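Local coordinates for putative glycoside hydrolase (PDB 3HBZ), which binds calcium and is a putative glycoside hydrolase that may play a role in carbohydrate metabolism, at residues 11-17 and 47-53; 31-37 and 86-92. All blocks are in the same frame, centred on the assembly; numbering follows the deposited sequence.

Contact 1. Residues 11-17 and 47-53; sequences DILSCRL and APEFTLT. With NA (sodium ion), chain E.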
ATOM      1  N   ASP A  11      10.761 -11.568 -15.596  1.00 29.37           N
ATOM      2  CA  ASP A  11      10.466 -11.135 -14.265  1.00 28.19           C
ATOM      3  C   ASP A  11      11.141 -12.003 -13.227  1.00 29.02           C
ATOM      4  O   ASP A  11      11.399 -13.188 -13.442  1.00 27.00           O
ATOM      5  CB  ASP A  11       8.965 -11.197 -14.045  1.00 30.00           C
ATOM      6  CG  ASP A  11       8.203 -10.320 -15.028  1.00 32.24           C
ATOM      7  OD1 ASP A  11       8.629  -9.192 -15.338  1.00 31.04           O
ATOM      8  OD2 ASP A  11       7.194 -10.772 -15.528  1.00 31.08           O
ATOM      9  N   ILE A  12      11.357 -11.399 -12.071  1.00 25.25           N
ATOM     10  CA  ILE A  12      11.503 -12.135 -10.833  1.00 24.03           C
ATOM     11  C   ILE A  12      10.109 -12.467 -10.376  1.00 26.84           C
ATOM     12  O   ILE A  12       9.322 -11.569 -10.167  1.00 25.89           O
ATOM     13  CB  ILE A  12      12.184 -11.289  -9.759  1.00 25.46           C
ATOM     14  CG1 ILE A  12      13.655 -11.015 -10.163  1.00 25.75           C
ATOM     15  CG2 ILE A  12      12.147 -12.007  -8.422  1.00 22.20           C
ATOM     16  CD1 ILE A  12      14.414 -10.065  -9.189  1.00 20.93           C
ATOM     17  N   LEU A  13       9.827 -13.749 -10.194  1.00 26.01           N
ATOM     18  CA  LEU A  13       8.481 -14.208  -9.821  1.00 27.08           C
ATOM     19  C   LEU A  13       8.355 -14.496  -8.355  1.00 25.24           C
ATOM     20  O   LEU A  13       7.264 -14.552  -7.853  1.00 27.68           O
ATOM     21  CB  LEU A  13       8.093 -15.447 -10.631  1.00 21.19           C
ATOM     22  CG  LEU A  13       8.029 -15.242 -12.140  1.00 28.84           C
ATOM     23  CD1 LEU A  13       7.841 -16.616 -12.800  1.00 20.99           C
ATOM     24  CD2 LEU A  13       6.873 -14.248 -12.479  1.00 20.43           C
ATOM     25  N   SER A  14       9.466 -14.706  -7.653  1.00 25.47           N
ATOM     26  CA  SER A  14       9.433 -14.894  -6.190  1.00 23.43           C
ATOM     27  C   SER A  14      10.780 -14.624  -5.599  1.00 24.99           C
ATOM     28  O   SER A  14      11.779 -14.625  -6.309  1.00 28.01           O
ATOM     29  CB  SER A  14       8.981 -16.331  -5.790  1.00 26.99           C
ATOM     30  OG  SER A  14       9.996 -17.320  -6.054  1.00 28.35           O
ATOM     31  N   CYS A  15      10.792 -14.438  -4.285  1.00 26.23           N
ATOM     32  CA  CYS A  15      12.025 -14.149  -3.533  1.00 26.88           C
ATOM     33  C   CYS A  15      11.937 -14.812  -2.206  1.00 28.10           C
ATOM     34  O   CYS A  15      10.897 -14.726  -1.566  1.00 30.37           O
ATOM     35  CB  CYS A  15      12.135 -12.652  -3.284  1.00 23.66           C
ATOM     36  SG  CYS A  15      13.618 -12.139  -2.473  1.00 35.39           S
ATOM     37  N   ARG A  16      13.023 -15.443  -1.761  1.00 29.37           N
ATOM     38  CA  ARG A  16      13.090 -15.925  -0.408  1.00 31.06           C
ATOM     39  C   ARG A  16      14.519 -15.875   0.098  1.00 31.59           C
ATOM     40  O   ARG A  16      15.434 -15.655  -0.700  1.00 30.01           O
ATOM     41  CB  ARG A  16      12.492 -17.311  -0.301  1.00 32.98           C
ATOM     42  CG  ARG A  16      13.370 -18.397  -0.775  1.00 38.97           C
ATOM     43  CD  ARG A  16      12.610 -19.692  -0.788  1.00 48.10           C
ATOM     44  NE  ARG A  16      13.537 -20.809  -0.922  1.00 60.63           N
ATOM     45  CZ  ARG A  16      14.134 -21.448   0.084  1.00 59.60           C
ATOM     46  NH1 ARG A  16      13.911 -21.118   1.355  1.00 59.13           N
ATOM     47  NH2 ARG A  16      14.965 -22.437  -0.200  1.00 66.06           N
ATOM     48  N   LEU A  17      14.673 -15.983   1.427  1.00 28.71           N
ATOM     49  CA  LEU A  17      15.971 -15.971   2.094  1.00 30.17           C
ATOM     50  C   LEU A  17      16.139 -17.279   2.884  1.00 31.55           C
ATOM     51  O   LEU A  17      15.638 -17.422   4.002  1.00 31.73           O
ATOM     52  CB  LEU A  17      16.082 -14.803   3.050  1.00 29.06           C
ATOM     53  CG  LEU A  17      16.188 -13.365   2.569  1.00 31.44           C
ATOM     54  CD1 LEU A  17      16.167 -12.444   3.821  1.00 26.66           C
ATOM     55  CD2 LEU A  17      17.448 -13.162   1.746  1.00 37.65           C
ATOM     56  N   ALA A  47      21.496 -13.559   1.129  1.00 27.69           N
ATOM     57  CA  ALA A  47      21.664 -14.214  -0.156  1.00 23.94           C
ATOM     58  C   ALA A  47      20.284 -14.596  -0.706  1.00 26.23           C
ATOM     59  O   ALA A  47      19.928 -15.775  -0.757  1.00 24.59           O
ATOM     60  CB  ALA A  47      22.599 -15.482   0.008  1.00 21.85           C
ATOM     61  N   PRO A  48      19.499 -13.594  -1.105  1.00 26.08           N
ATOM     62  CA  PRO A  48      18.181 -13.851  -1.684  1.00 25.77           C
ATOM     63  C   PRO A  48      18.224 -14.851  -2.853  1.00 25.32           C
ATOM     64  O   PRO A  48      19.138 -14.799  -3.716  1.00 24.04           O
ATOM     65  CB  PRO A  48      17.716 -12.463  -2.164  1.00 28.43           C
ATOM     66  CG  PRO A  48      18.695 -11.451  -1.608  1.00 27.53           C
ATOM     67  CD  PRO A  48      19.905 -12.173  -1.186  1.00 29.79           C
ATOM     68  N   GLU A  49      17.261 -15.765  -2.870  1.00 24.23           N
ATOM     69  CA  GLU A  49      17.067 -16.688  -4.000  1.00 27.78           C
ATOM     70  C   GLU A  49      15.747 -16.410  -4.703  1.00 28.72           C
ATOM     71  O   GLU A  49      14.737 -16.124  -4.049  1.00 27.75           O
ATOM     72  CB  GLU A  49      17.108 -18.140  -3.550  1.00 27.79           C
ATOM     73  CG  GLU A  49      18.475 -18.535  -3.160  1.00 42.08           C
ATOM     74  CD  GLU A  49      18.545 -19.940  -2.646  1.00 47.48           C
ATOM     75  OE1 GLU A  49      17.517 -20.657  -2.730  1.00 38.40           O
ATOM     76  OE2 GLU A  49      19.631 -20.287  -2.140  1.00 44.83           O
ATOM     77  N   PHE A  50      15.775 -16.459  -6.032  1.00 27.08           N
ATOM     78  CA  PHE A  50      14.645 -16.030  -6.836  1.00 25.79           C
ATOM     79  C   PHE A  50      14.132 -17.195  -7.691  1.00 27.87           C
ATOM     80  O   PHE A  50      14.869 -18.156  -7.995  1.00 25.33           O
ATOM     81  CB  PHE A  50      15.029 -14.856  -7.754  1.00 26.75           C
ATOM     82  CG  PHE A  50      15.741 -13.743  -7.047  1.00 24.16           C
ATOM     83  CD1 PHE A  50      15.033 -12.834  -6.266  1.00 29.39           C
ATOM     84  CD2 PHE A  50      17.132 -13.657  -7.067  1.00 29.93           C
ATOM     85  CE1 PHE A  50      15.694 -11.817  -5.562  1.00 24.57           C
ATOM     86  CE2 PHE A  50      17.793 -12.624  -6.391  1.00 31.04           C
ATOM     87  CZ  PHE A  50      17.070 -11.697  -5.647  1.00 29.04           C
ATOM     88  N   THR A  51      12.866 -17.106  -8.075  1.00 26.81           N
ATOM     89  CA  THR A  51      12.406 -17.814  -9.236  1.00 24.79           C
ATOM     90  C   THR A  51      12.236 -16.773 -10.336  1.00 26.48           C
ATOM     91  O   THR A  51      11.998 -15.584 -10.048  1.00 23.91           O
ATOM     92  CB  THR A  51      11.121 -18.607  -8.989  1.00 25.62           C
ATOM     93  OG1 THR A  51      10.082 -17.703  -8.588  1.00 25.50           O
ATOM     94  CG2 THR A  51      11.344 -19.720  -7.913  1.00 22.69           C
ATOM     95  N   LEU A  52      12.388 -17.224 -11.587  1.00 23.92           N
ATOM     96  CA  LEU A  52      12.372 -16.359 -12.755  1.00 21.63           C
ATOM     97  C   LEU A  52      11.466 -16.898 -13.816  1.00 23.42           C
ATOM     98  O   LEU A  52      11.103 -18.085 -13.837  1.00 22.56           O
ATOM     99  CB  LEU A  52      13.775 -16.241 -13.383  1.00 21.77           C
ATOM    100  CG  LEU A  52      14.962 -15.751 -12.546  1.00 32.27           C
ATOM    101  CD1 LEU A  52      16.287 -15.956 -13.367  1.00 22.15           C
ATOM    102  CD2 LEU A  52      14.753 -14.288 -12.044  1.00 25.34           C
ATOM    103  N   THR A  53      11.116 -16.013 -14.727  1.00 25.76           N
ATOM    104  CA  THR A  53      10.520 -16.399 -16.016  1.00 25.85           C
ATOM    105  C   THR A  53      11.361 -17.485 -16.679  1.00 24.60           C
ATOM    106  O   THR A  53      12.592 -17.333 -16.811  1.00 24.01           O
ATOM    107  CB  THR A  53      10.531 -15.176 -16.961  1.00 30.91           C
ATOM    108  OG1 THR A  53       9.848 -14.094 -16.312  1.00 28.31           O
ATOM    109  CG2 THR A  53       9.897 -15.528 -18.382  1.00 25.88           C
TER
HETATM  110 NA    NA E   4       7.212  -8.801 -17.397  1.00 56.24          NA
HETATM  111  O   HOH W   1      12.359 -17.887  -4.401  1.00 34.00           O
HETATM  112  O   HOH W   2       7.708  -6.232 -16.817  1.00 43.61           O
HETATM  113  O   HOH W   3       5.736  -8.686 -15.905  1.00 35.55           O
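The F50 ring carries I12 CD1 over one face, 4.0 Å above the plane, and the carbonyl carbon of P48 over the opposite face; S14 O lies at its edge. C15 SG, set opposite its backbone N (chi1 -176°), approaches the ring obliquely, 3.7 Å from F50 CE1. The thiol is small enough to sit against the ring and still pack on I35 of strand 32-36; Y74 meets F50 edge-to-face, and F50 also packs on I33 and I58. I12 continues the apolar row, its CG1 crossing over to CD2 of L52, while CD2 of L17 rests on the ring of P48. The backbones form a two-stranded antiparallel sheet broken by a classic beta bulge: L13 and S14 both face T51, so L13 N donates to T51 O, and T51 N reaches S14 O at 3.2 Å from above the carbonyl plane. On the more exposed face, the short chains of S14 and T51 allow their hydroxyls to meet, OG to OG1 at 2.6 Å, and a water links S14 OG to E49 O. R16 and E49 lie side by side with flat ends nearly perpendicular (87°); NH2 and OE1, 4.0 Å apart, are too far for a salt bridge, and the oxygen lies out of the guanidinium plane, so at most a weak attraction is likely. T53 OG1 accepts D11 N at 2.8 Å and 173°, and a valine here would probably leave that N-H without its acceptor. D11 binds the sodium ion through OD1 (2.5 Å) and OD2; N7 shares it, and K85 bonds OD1.

Contact 2. Residues 31-37 and 86-92; sequences NSINIFV and KYTVSVI. With CAC (cacodylate ion), chain G.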
ATOM      1  N   ASN A  31       9.592  -3.427 -10.802  1.00 25.92           N
ATOM      2  CA  ASN A  31      11.041  -3.217 -10.802  1.00 28.62           C
ATOM      3  C   ASN A  31      11.663  -3.159  -9.387  1.00 25.68           C
ATOM      4  O   ASN A  31      12.776  -2.663  -9.229  1.00 25.98           O
ATOM      5  CB  ASN A  31      11.418  -1.915 -11.570  1.00 27.05           C
ATOM      6  CG  ASN A  31      11.021  -1.944 -13.064  1.00 43.28           C
ATOM      7  OD1 ASN A  31       9.884  -1.588 -13.421  1.00 46.74           O
ATOM      8  ND2 ASN A  31      11.995  -2.291 -13.954  1.00 38.92           N
ATOM      9  N   SER A  32      10.943  -3.624  -8.373  1.00 26.25           N
ATOM     10  CA  SER A  32      11.432  -3.571  -7.007  1.00 27.22           C
ATOM     11  C   SER A  32      10.922  -4.733  -6.201  1.00 27.26           C
ATOM     12  O   SER A  32       9.826  -5.298  -6.464  1.00 27.31           O
ATOM     13  CB  SER A  32      11.064  -2.249  -6.312  1.00 29.73           C
ATOM     14  OG  SER A  32       9.679  -2.183  -5.992  1.00 31.45           O
ATOM     15  N   ILE A  33      11.755  -5.112  -5.248  1.00 26.00           N
ATOM     16  CA  ILE A  33      11.400  -6.077  -4.202  1.00 27.25           C
ATOM     17  C   ILE A  33      11.746  -5.487  -2.829  1.00 27.16           C
ATOM     18  O   ILE A  33      12.824  -4.944  -2.666  1.00 29.34           O
ATOM     19  CB  ILE A  33      12.144  -7.368  -4.367  1.00 24.24           C
ATOM     20  CG1 ILE A  33      11.972  -7.892  -5.807  1.00 28.73           C
ATOM     21  CG2 ILE A  33      11.634  -8.420  -3.305  1.00 25.33           C
ATOM     22  CD1 ILE A  33      12.459  -9.280  -6.073  1.00 24.82           C
ATOM     23  N   ASN A  34      10.804  -5.556  -1.876  1.00 26.82           N
ATOM     24  CA  ASN A  34      11.040  -5.204  -0.472  1.00 27.11           C
ATOM     25  C   ASN A  34      10.903  -6.489   0.339  1.00 27.33           C
ATOM     26  O   ASN A  34       9.859  -7.150   0.313  1.00 24.43           O
ATOM     27  CB  ASN A  34      10.056  -4.129   0.048  1.00 29.11           C
ATOM     28  CG  ASN A  34      10.443  -2.679  -0.382  1.00 29.96           C
ATOM     29  OD1 ASN A  34      10.432  -2.355  -1.547  1.00 41.16           O
ATOM     30  ND2 ASN A  34      10.809  -1.850   0.570  1.00 41.11           N
ATOM     31  N   ILE A  35      11.978  -6.841   1.021  1.00 23.82           N
ATOM     32  CA  ILE A  35      12.086  -8.040   1.840  1.00 25.92           C
ATOM     33  C   ILE A  35      12.065  -7.569   3.303  1.00 26.82           C
ATOM     34  O   ILE A  35      12.751  -6.629   3.649  1.00 25.06           O
ATOM     35  CB  ILE A  35      13.441  -8.728   1.575  1.00 27.07           C
ATOM     36  CG1 ILE A  35      13.515  -9.173   0.095  1.00 29.60           C
ATOM     37  CG2 ILE A  35      13.646  -9.933   2.522  1.00 25.32           C
ATOM     38  CD1 ILE A  35      14.884  -9.672  -0.395  1.00 24.04           C
ATOM     39  N   PHE A  36      11.261  -8.199   4.147  1.00 27.80           N
ATOM     40  CA  PHE A  36      11.135  -7.787   5.550  1.00 27.77           C
ATOM     41  C   PHE A  36      11.693  -8.841   6.521  1.00 25.99           C
ATOM     42  O   PHE A  36      11.270 -10.008   6.505  1.00 22.37           O
ATOM     43  CB  PHE A  36       9.657  -7.511   5.911  1.00 29.51           C
ATOM     44  CG  PHE A  36       9.023  -6.393   5.102  1.00 26.31           C
ATOM     45  CD1 PHE A  36       8.568  -6.634   3.815  1.00 34.02           C
ATOM     46  CD2 PHE A  36       8.887  -5.126   5.626  1.00 28.55           C
ATOM     47  CE1 PHE A  36       7.972  -5.646   3.089  1.00 30.67           C
ATOM     48  CE2 PHE A  36       8.276  -4.110   4.882  1.00 29.08           C
ATOM     49  CZ  PHE A  36       7.859  -4.369   3.611  1.00 30.25           C
ATOM     50  N   VAL A  37      12.611  -8.412   7.391  1.00 25.12           N
ATOM     51  CA  VAL A  37      13.191  -9.293   8.398  1.00 25.49           C
ATOM     52  C   VAL A  37      13.048  -8.665   9.788  1.00 24.30           C
ATOM     53  O   VAL A  37      12.794  -7.470   9.919  1.00 25.26           O
ATOM     54  CB  VAL A  37      14.673  -9.592   8.066  1.00 25.40           C
ATOM     55  CG1 VAL A  37      14.765 -10.159   6.682  1.00 26.60           C
ATOM     56  CG2 VAL A  37      15.543  -8.329   8.191  1.00 24.10           C
ATOM     57  N   LYS A  86      15.835  -4.188 -14.768  1.00 24.71           N
ATOM     58  CA  LYS A  86      16.557  -3.993 -13.533  1.00 26.22           C
ATOM     59  C   LYS A  86      15.583  -3.957 -12.381  1.00 24.24           C
ATOM     60  O   LYS A  86      14.569  -3.272 -12.442  1.00 28.97           O
ATOM     61  CB  LYS A  86      17.333  -2.656 -13.594  1.00 29.90           C
ATOM     62  CG  LYS A  86      18.667  -2.668 -12.909  1.00 46.18           C
ATOM     63  CD  LYS A  86      19.662  -1.626 -13.558  1.00 52.68           C
ATOM     64  CE  LYS A  86      19.172  -0.172 -13.435  1.00 56.58           C
ATOM     65  NZ  LYS A  86      20.107   0.872 -14.038  1.00 59.61           N
ATOM     66  N   TYR A  87      15.902  -4.692 -11.328  1.00 22.70           N
ATOM     67  CA  TYR A  87      15.162  -4.636 -10.089  1.00 25.82           C
ATOM     68  C   TYR A  87      16.052  -4.060  -9.013  1.00 25.09           C
ATOM     69  O   TYR A  87      17.236  -4.405  -8.968  1.00 27.73           O
ATOM     70  CB  TYR A  87      14.764  -6.036  -9.664  1.00 22.66           C
ATOM     71  CG  TYR A  87      13.600  -6.661 -10.389  1.00 29.29           C
ATOM     72  CD1 TYR A  87      13.778  -7.332 -11.583  1.00 26.17           C
ATOM     73  CD2 TYR A  87      12.331  -6.681  -9.816  1.00 27.21           C
ATOM     74  CE1 TYR A  87      12.714  -7.941 -12.220  1.00 25.92           C
ATOM     75  CE2 TYR A  87      11.264  -7.305 -10.439  1.00 26.33           C
ATOM     76  CZ  TYR A  87      11.470  -7.961 -11.619  1.00 23.66           C
ATOM     77  OH  TYR A  87      10.418  -8.548 -12.265  1.00 24.15           O
ATOM     78  N   THR A  88      15.475  -3.204  -8.168  1.00 25.35           N
ATOM     79  CA  THR A  88      16.053  -2.746  -6.927  1.00 24.99           C
ATOM     80  C   THR A  88      15.503  -3.571  -5.773  1.00 26.64           C
ATOM     81  O   THR A  88      14.312  -3.574  -5.494  1.00 26.14           O
ATOM     82  CB  THR A  88      15.726  -1.264  -6.676  1.00 28.18           C
ATOM     83  OG1 THR A  88      16.239  -0.481  -7.761  1.00 28.96           O
ATOM     84  CG2 THR A  88      16.335  -0.744  -5.349  1.00 24.89           C
ATOM     85  N   VAL A  89      16.398  -4.243  -5.059  1.00 26.95           N
ATOM     86  CA  VAL A  89      16.008  -5.128  -3.988  1.00 24.18           C
ATOM     87  C   VAL A  89      16.505  -4.548  -2.675  1.00 24.92           C
ATOM     88  O   VAL A  89      17.709  -4.306  -2.508  1.00 24.94           O
ATOM     89  CB  VAL A  89      16.569  -6.523  -4.202  1.00 27.73           C
ATOM     90  CG1 VAL A  89      16.219  -7.480  -2.991  1.00 22.20           C
ATOM     91  CG2 VAL A  89      16.035  -7.104  -5.558  1.00 20.64           C
ATOM     92  N   SER A  90      15.551  -4.305  -1.779  1.00 23.30           N
ATOM     93  CA  SER A  90      15.771  -3.655  -0.516  1.00 23.80           C
ATOM     94  C   SER A  90      15.346  -4.594   0.604  1.00 23.85           C
ATOM     95  O   SER A  90      14.394  -5.405   0.446  1.00 25.27           O
ATOM     96  CB  SER A  90      14.928  -2.373  -0.438  1.00 24.86           C
ATOM     97  OG  SER A  90      15.282  -1.427  -1.419  1.00 30.68           O
ATOM     98  N   VAL A  91      16.049  -4.483   1.723  1.00 23.92           N
ATOM     99  CA  VAL A  91      15.710  -5.216   2.948  1.00 26.61           C
ATOM    100  C   VAL A  91      15.330  -4.215   4.036  1.00 25.88           C
ATOM    101  O   VAL A  91      16.064  -3.274   4.290  1.00 25.88           O
ATOM    102  CB  VAL A  91      16.887  -6.107   3.438  1.00 28.18           C
ATOM    103  CG1 VAL A  91      16.557  -6.734   4.812  1.00 19.64           C
ATOM    104  CG2 VAL A  91      17.141  -7.227   2.407  1.00 20.97           C
ATOM    105  N   ILE A  92      14.168  -4.429   4.637  1.00 22.69           N
ATOM    106  CA  ILE A  92      13.659  -3.613   5.734  1.00 24.91           C
ATOM    107  C   ILE A  92      13.876  -4.422   7.003  1.00 23.58           C
ATOM    108  O   ILE A  92      13.303  -5.501   7.153  1.00 24.18           O
ATOM    109  CB  ILE A  92      12.138  -3.344   5.583  1.00 26.69           C
ATOM    110  CG1 ILE A  92      11.784  -2.760   4.200  1.00 31.44           C
ATOM    111  CG2 ILE A  92      11.660  -2.451   6.682  1.00 23.66           C
ATOM    112  CD1 ILE A  92      12.400  -1.452   3.973  1.00 30.56           C
TER
HETATM  113 AS   CAC G   6       7.465   0.046 -10.430  0.60 53.97          AS
HETATM  114  O1  CAC G   6       8.549  -1.064  -9.649  0.60 36.62           O
HETATM  115  O2  CAC G   6       5.971  -0.883 -10.509  0.60 53.64           O
HETATM  116  C1  CAC G   6       7.112   1.471  -9.136  0.60 49.14           C
HETATM  117  C2  CAC G   6       8.007   0.682 -12.227  0.60 40.50           C
HETATM  118  O   HOH W   4      13.602   0.520  -8.784  1.00 51.40           O
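Strand 84-92, the central strand of a five-stranded mixed sheet, runs parallel to strand 32-36; one face of the pair carries I33, V89, I35 and V91, of which I33 and I35 pack on strand 12-16 and V89 on Y74. I35 CD1 reaches V89 CG1 at 3.7 Å, and CG2 of V89 lies alongside CB and CG1 of I33. Branched aliphatic residues suit this buried face, filling it close to the backbone. As parallel pairing requires, each bonding residue spans two of the other strand: I33 donates to T88 O and accepts from S90 N, and I35 repeats the step with S90 O and I92 N, the last bond 2.8 Å long at 174°. On the opposite face from I33 and I35, I92 runs beside F36, whose flat ring lets it lie alongside, CG1 4.3 Å from the ring centroid in an off-centre CH-pi contact. In I92, chi1 -53° sets CG1 beside the backbone N, and chi2 -63° turns CD1 to within 3.8 Å of N34 ND2. The N31 amide supplies an N-H where the backbone bonding ends: ND2 donates to K86 O at 3.1 Å, that oxygen in the amide plane. N31 N holds O1 of a cacodylate ion, probably from the crystallisation liquor, which T29 also binds. The Y87 ring packs by CD2 against the N31-S32 peptide; its OH bonds K85 NZ and has its other partner, I12 N, in strand 12-16.

How the contacts relate
Contacts 1 and 2 pack face to face, the two-stranded sheet of contact 1 on the five-stranded sheet of contact 2, their centres 11 Å apart, consistent with a small beta sandwich; both give apolar faces to the same core. C15 SG touches I35 CD1 at 3.5 Å, and I12 CG2 meets I33 CD1 at 3.6 Å. A probable hydrogen bond between I12 N and Y87 OH, 3.0 Å, adds a polar tie near the sodium ion, which lies about 6 Å from the Y87 side chain. Strands 32-36 and 49-52 are consecutive, so the chain crosses between the layers. A calcium ion held by E9 and K84 lies about 10 Å from the D11 side chain and about 7 Å from that of N31.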